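PDB 5DN7: TOG array regulator of axonemal microtubules protein 1 from Mus musculus, which binds microtubules and promotes their polymerization through its TOG domains, and is required for ciliogenesis, ciliary tubulin modification and control of cilium length. Local coordinates for residues A[201-213]-A[240-252]. Sequence-based numbering, arbitrary orientation.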
loop_
_atom_site.group_PDB
_atom_site.type_symbol
_atom_site.label_atom_id
_atom_site.label_comp_id
_atom_site.label_asym_id
_atom_site.label_seq_id
_atom_site.Cartn_x
_atom_site.Cartn_y
_atom_site.Cartn_z
ATOM N N ALA A 201 -5.290 12.380 -7.097
ATOM C CA ALA A 201 -5.002 11.681 -5.843
ATOM C C ALA A 201 -4.218 12.578 -4.896
ATOM O O ALA A 201 -4.539 12.663 -3.703
ATOM C CB ALA A 201 -4.246 10.394 -6.103
ATOM N N ALA A 202 -3.201 13.251 -5.435
ATOM C CA ALA A 202 -2.321 14.095 -4.634
ATOM C C ALA A 202 -3.043 15.318 -4.072
ATOM O O ALA A 202 -2.735 15.753 -2.971
ATOM C CB ALA A 202 -1.103 14.542 -5.453
ATOM N N LEU A 203 -3.977 15.887 -4.831
ATOM C CA LEU A 203 -4.776 16.991 -4.310
ATOM C C LEU A 203 -5.666 16.512 -3.152
ATOM O O LEU A 203 -5.765 17.187 -2.123
ATOM C CB LEU A 203 -5.615 17.626 -5.433
ATOM C CG LEU A 203 -4.759 18.347 -6.496
ATOM C CD1 LEU A 203 -5.527 18.546 -7.803
ATOM C CD2 LEU A 203 -4.215 19.688 -5.983
ATOM N N GLU A 204 -6.290 15.342 -3.293
ATOM C CA GLU A 204 -7.042 14.805 -2.145
ATOM C C GLU A 204 -6.151 14.605 -0.926
ATOM O O GLU A 204 -6.536 14.935 0.229
ATOM C CB GLU A 204 -7.712 13.475 -2.498
ATOM C CG GLU A 204 -8.832 13.602 -3.509
ATOM C CD GLU A 204 -10.050 14.387 -2.988
ATOM O OE1 GLU A 204 -10.798 13.869 -2.122
ATOM O OE2 GLU A 204 -10.267 15.524 -3.472
ATOM N N ALA A 205 -4.952 14.070 -1.177
ATOM C CA ALA A 205 -4.016 13.860 -0.091
ATOM C C ALA A 205 -3.685 15.191 0.560
ATOM O O ALA A 205 -3.633 15.273 1.776
ATOM C CB ALA A 205 -2.750 13.167 -0.564
ATOM N N PHE A 206 -3.492 16.235 -0.237
ATOM C CA PHE A 206 -3.168 17.538 0.333
ATOM C C PHE A 206 -4.345 18.113 1.140
ATOM O O PHE A 206 -4.120 18.774 2.151
ATOM C CB PHE A 206 -2.694 18.509 -0.760
ATOM C CG PHE A 206 -1.159 18.619 -0.833
ATOM C CD1 PHE A 206 -0.382 17.508 -1.141
ATOM C CD2 PHE A 206 -0.510 19.810 -0.529
ATOM C CE1 PHE A 206 1.022 17.587 -1.167
ATOM C CE2 PHE A 206 0.897 19.894 -0.533
ATOM C CZ PHE A 206 1.653 18.784 -0.865
ATOM N N ALA A 207 -5.584 17.847 0.725
ATOM C CA ALA A 207 -6.733 18.251 1.535
ATOM C C ALA A 207 -6.676 17.582 2.908
ATOM O O ALA A 207 -6.878 18.243 3.955
ATOM C CB ALA A 207 -8.059 17.914 0.827
ATOM N N VAL A 208 -6.382 16.279 2.917
ATOM C CA VAL A 208 -6.266 15.583 4.202
ATOM C C VAL A 208 -5.079 16.071 5.060
ATOM O O VAL A 208 -5.174 16.156 6.298
ATOM C CB VAL A 208 -6.142 14.062 4.015
ATOM C CG1 VAL A 208 -6.108 13.375 5.376
ATOM C CG2 VAL A 208 -7.321 13.545 3.208
ATOM N N LEU A 209 -3.960 16.382 4.423
ATOM C CA LEU A 209 -2.844 16.972 5.161
ATOM C C LEU A 209 -3.246 18.310 5.777
ATOM O O LEU A 209 -2.967 18.550 6.931
ATOM C CB LEU A 209 -1.620 17.158 4.272
ATOM C CG LEU A 209 -0.953 15.861 3.829
ATOM C CD1 LEU A 209 0.091 16.174 2.794
ATOM C CD2 LEU A 209 -0.328 15.158 5.039
ATOM N N ALA A 210 -3.896 19.178 5.000
ATOM C CA ALA A 210 -4.343 20.471 5.524
ATOM C C ALA A 210 -5.241 20.274 6.736
ATOM O O ALA A 210 -5.078 20.944 7.756
ATOM C CB ALA A 210 -5.076 21.267 4.462
ATOM N N SER A 211 -6.179 19.340 6.622
ATOM C CA SER A 211 -7.078 19.044 7.732
ATOM C C SER A 211 -6.339 18.506 8.962
ATOM O O SER A 211 -6.725 18.790 10.107
ATOM C CB SER A 211 -8.151 18.051 7.271
ATOM O OG SER A 211 -8.808 17.447 8.364
ATOM N N SER A 212 -5.279 17.741 8.742
ATOM C CA SER A 212 -4.590 17.098 9.854
ATOM C C SER A 212 -3.599 18.012 10.549
ATOM O O SER A 212 -3.325 17.841 11.731
ATOM C CB SER A 212 -3.878 15.843 9.381
ATOM O OG SER A 212 -4.845 14.939 8.875
ATOM N N MET A 213 -3.050 18.964 9.801
ATOM C CA MET A 213 -2.159 19.968 10.368
ATOM C C MET A 213 -2.920 21.012 11.172
ATOM O O MET A 213 -2.349 21.664 12.050
ATOM C CB MET A 213 -1.372 20.672 9.263
ATOM C CG MET A 213 -0.347 19.805 8.578
ATOM S SD MET A 213 0.154 20.556 7.025
ATOM C CE MET A 213 1.499 19.479 6.532
ATOM N N ALA A 240 -4.639 25.162 -8.183
ATOM C CA ALA A 240 -5.378 23.937 -7.936
ATOM C C ALA A 240 -5.349 23.537 -6.451
ATOM O O ALA A 240 -6.364 23.140 -5.903
ATOM C CB ALA A 240 -4.834 22.813 -8.803
ATOM N N VAL A 241 -4.198 23.645 -5.797
ATOM C CA VAL A 241 -4.114 23.304 -4.378
ATOM C C VAL A 241 -5.022 24.210 -3.565
ATOM O O VAL A 241 -5.763 23.745 -2.712
ATOM C CB VAL A 241 -2.665 23.396 -3.827
ATOM C CG1 VAL A 241 -2.674 23.471 -2.319
ATOM C CG2 VAL A 241 -1.834 22.195 -4.290
ATOM N N GLN A 242 -4.972 25.497 -3.815
ATOM C CA GLN A 242 -5.803 26.439 -3.104
ATOM C C GLN A 242 -7.283 26.215 -3.374
ATOM O O GLN A 242 -8.066 26.245 -2.488
ATOM C CB GLN A 242 -5.384 27.868 -3.384
ATOM C CG GLN A 242 -4.024 28.198 -2.807
ATOM C CD GLN A 242 -3.647 29.630 -2.947
ATOM O OE1 GLN A 242 -3.451 30.134 -4.039
ATOM N NE2 GLN A 242 -3.540 30.296 -1.838
ATOM N N ALA A 243 -7.611 25.942 -4.621
ATOM C CA ALA A 243 -8.990 25.646 -4.994
ATOM C C ALA A 243 -9.472 24.431 -4.218
ATOM O O ALA A 243 -10.525 24.475 -3.608
ATOM C CB ALA A 243 -9.102 25.418 -6.474
ATOM N N ARG A 244 -8.681 23.359 -4.212
ATOM C CA ARG A 244 -9.037 22.158 -3.459
ATOM C C ARG A 244 -9.192 22.419 -1.954
ATOM O O ARG A 244 -10.143 21.952 -1.338
ATOM C CB ARG A 244 -8.003 21.049 -3.673
ATOM C CG ARG A 244 -8.332 19.749 -2.919
ATOM C CD ARG A 244 -9.725 19.223 -3.322
ATOM N NE ARG A 244 -10.142 18.041 -2.567
ATOM C CZ ARG A 244 -10.818 18.089 -1.430
ATOM N NH1 ARG A 244 -11.127 19.266 -0.906
ATOM N NH2 ARG A 244 -11.167 16.966 -0.810
ATOM N N LEU A 245 -8.252 23.151 -1.368
ATOM C CA LEU A 245 -8.265 23.429 0.077
ATOM C C LEU A 245 -9.442 24.301 0.463
ATOM O O LEU A 245 -9.949 24.191 1.569
ATOM C CB LEU A 245 -6.971 24.115 0.519
ATOM C CG LEU A 245 -5.826 23.273 1.071
ATOM C CD1 LEU A 245 -5.710 21.930 0.368
ATOM C CD2 LEU A 245 -4.552 24.067 0.926
ATOM N N ALA A 246 -9.860 25.183 -0.442
ATOM C CA ALA A 246 -11.020 26.027 -0.176
ATOM C C ALA A 246 -12.294 25.184 -0.041
ATOM O O ALA A 246 -13.203 25.539 0.706
ATOM C CB ALA A 246 -11.182 27.071 -1.272
ATOM N N ARG A 247 -12.355 24.066 -0.767
ATOM C CA ARG A 247 -13.461 23.114 -0.618
ATOM C C ARG A 247 -13.281 22.322 0.665
ATOM O O ARG A 247 -12.501 21.370 0.712
ATOM C CB ARG A 247 -13.534 22.154 -1.799
ATOM C CG ARG A 247 -13.750 22.829 -3.122
ATOM C CD ARG A 247 -14.929 23.777 -3.062
ATOM N NE ARG A 247 -15.480 24.006 -4.394
ATOM C CZ ARG A 247 -16.623 23.483 -4.835
ATOM N NH1 ARG A 247 -17.359 22.704 -4.049
ATOM N NH2 ARG A 247 -17.034 23.750 -6.066
ATOM N N LYS A 248 -14.004 22.701 1.706
ATOM C CA LYS A 248 -13.794 22.059 2.987
ATOM C C LYS A 248 -14.504 20.704 3.044
ATOM O O LYS A 248 -15.337 20.471 3.907
ATOM C CB LYS A 248 -14.273 22.969 4.131
ATOM C CG LYS A 248 -13.572 24.335 4.206
ATOM C CD LYS A 248 -12.040 24.208 4.134
ATOM C CE LYS A 248 -11.425 23.446 5.322
ATOM N NZ LYS A 248 -10.649 24.344 6.240
ATOM N N THR A 249 -14.179 19.809 2.122
ATOM C CA THR A 249 -14.744 18.468 2.155
ATOM C C THR A 249 -13.606 17.480 1.966
ATOM O O THR A 249 -12.661 17.736 1.236
ATOM C CB THR A 249 -15.850 18.263 1.075
ATOM O OG1 THR A 249 -16.295 16.895 1.084
ATOM C CG2 THR A 249 -15.343 18.639 -0.319
ATOM N N LEU A 250 -13.679 16.357 2.652
ATOM C CA LEU A 250 -12.554 15.443 2.690
ATOM C C LEU A 250 -12.946 14.111 2.081
ATOM O O LEU A 250 -14.121 13.767 2.088
ATOM C CB LEU A 250 -12.087 15.250 4.133
ATOM C CG LEU A 250 -11.484 16.478 4.814
ATOM C CD1 LEU A 250 -11.444 16.243 6.302
ATOM C CD2 LEU A 250 -10.082 16.759 4.255
ATOM N N PRO A 251 -11.962 13.349 1.568
ATOM C CA PRO A 251 -12.270 11.984 1.140
ATOM C C PRO A 251 -12.590 11.141 2.372
ATOM O O PRO A 251 -12.396 11.615 3.488
ATOM C CB PRO A 251 -10.968 11.526 0.470
ATOM C CG PRO A 251 -9.919 12.235 1.275
ATOM C CD PRO A 251 -10.508 13.614 1.519
ATOM N N ARG A 252 -13.080 9.923 2.180
ATOM C CA ARG A 252 -13.422 9.043 3.292
ATOM C C ARG A 252 -13.008 7.657 2.905
ATOM O O ARG A 252 -12.678 7.413 1.734
ATOM C CB ARG A 252 -14.931 9.071 3.602
ATOM C CG ARG A 252 -15.805 8.553 2.438
ATOM C CD ARG A 252 -17.297 8.522 2.810
ATOM N NE ARG A 252 -17.554 7.643 3.948
ATOM C CZ ARG A 252 -17.730 6.332 3.857
ATOM N NH1 ARG A 252 -17.689 5.745 2.673
ATOM N NH2 ARG A 252 -17.964 5.610 4.949
#
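Arg-244 and Glu-204 form the polar centre of this contact, where helix 196-213 meets helix 237-246 and the chain that follows it. The salt bridge rests on Arg-244 NE, 2.7 Å from Glu-204 OE2; the oxygen lies close to the guanidinium plane but is itself met from above the carboxylate plane, and the two groups are tilted 32° apart. NH2 adds weak bonds to both carboxylate oxygens. The Arg-244 chain leaves its helix with chi1 at -179°, CG opposite the main-chain N, then bends at chi2; this carries it across Glu-204 at about a right angle and lays its guanidinium over Ala-207, whose CB sits 3.5 Å above the centre of one face. The same group ties down its own chain beyond the helix: Arg-244 NH2 donates to Thr-249 O at 2.6 Å, while NH1 bonds weakly to the carbonyls of Arg-247 and Thr-249. Glu-204 OE1 also accepts from the backbone N of Ala-262.

Apolar packing flanks this network. Nearly one turn before Arg-244, Leu-203 CD2 meets Val-241 CG2 at 3.8 Å; farther on, Leu-245 CG rests on Ala-210 CB at 4.0 Å. The axes of 201-213 and 240-246 cross at -56°; beyond the second helix, Leu-250 and Pro-251 carry the contact on. The methyls of Leu-250 divide, CD2 meeting Ala-207 O and CD1 Ser-211 OG, and the Pro-251 ring presses its CG onto Val-208 CG2, a tight 3.5 Å. On its other sides helix 196-213 packs against helices 156-172 and 180-187, the array expected of the HEAT-repeat solenoid of TOG region 2.

One buried arginine thus joins a carboxylate to two main-chain carbonyls, holding the chain just after its helix, at Thr-249 and more weakly at Arg-247, against helix 196-213; the carboxylate probably offsets the guanidinium charge, which in turn would favour ionised Glu-204.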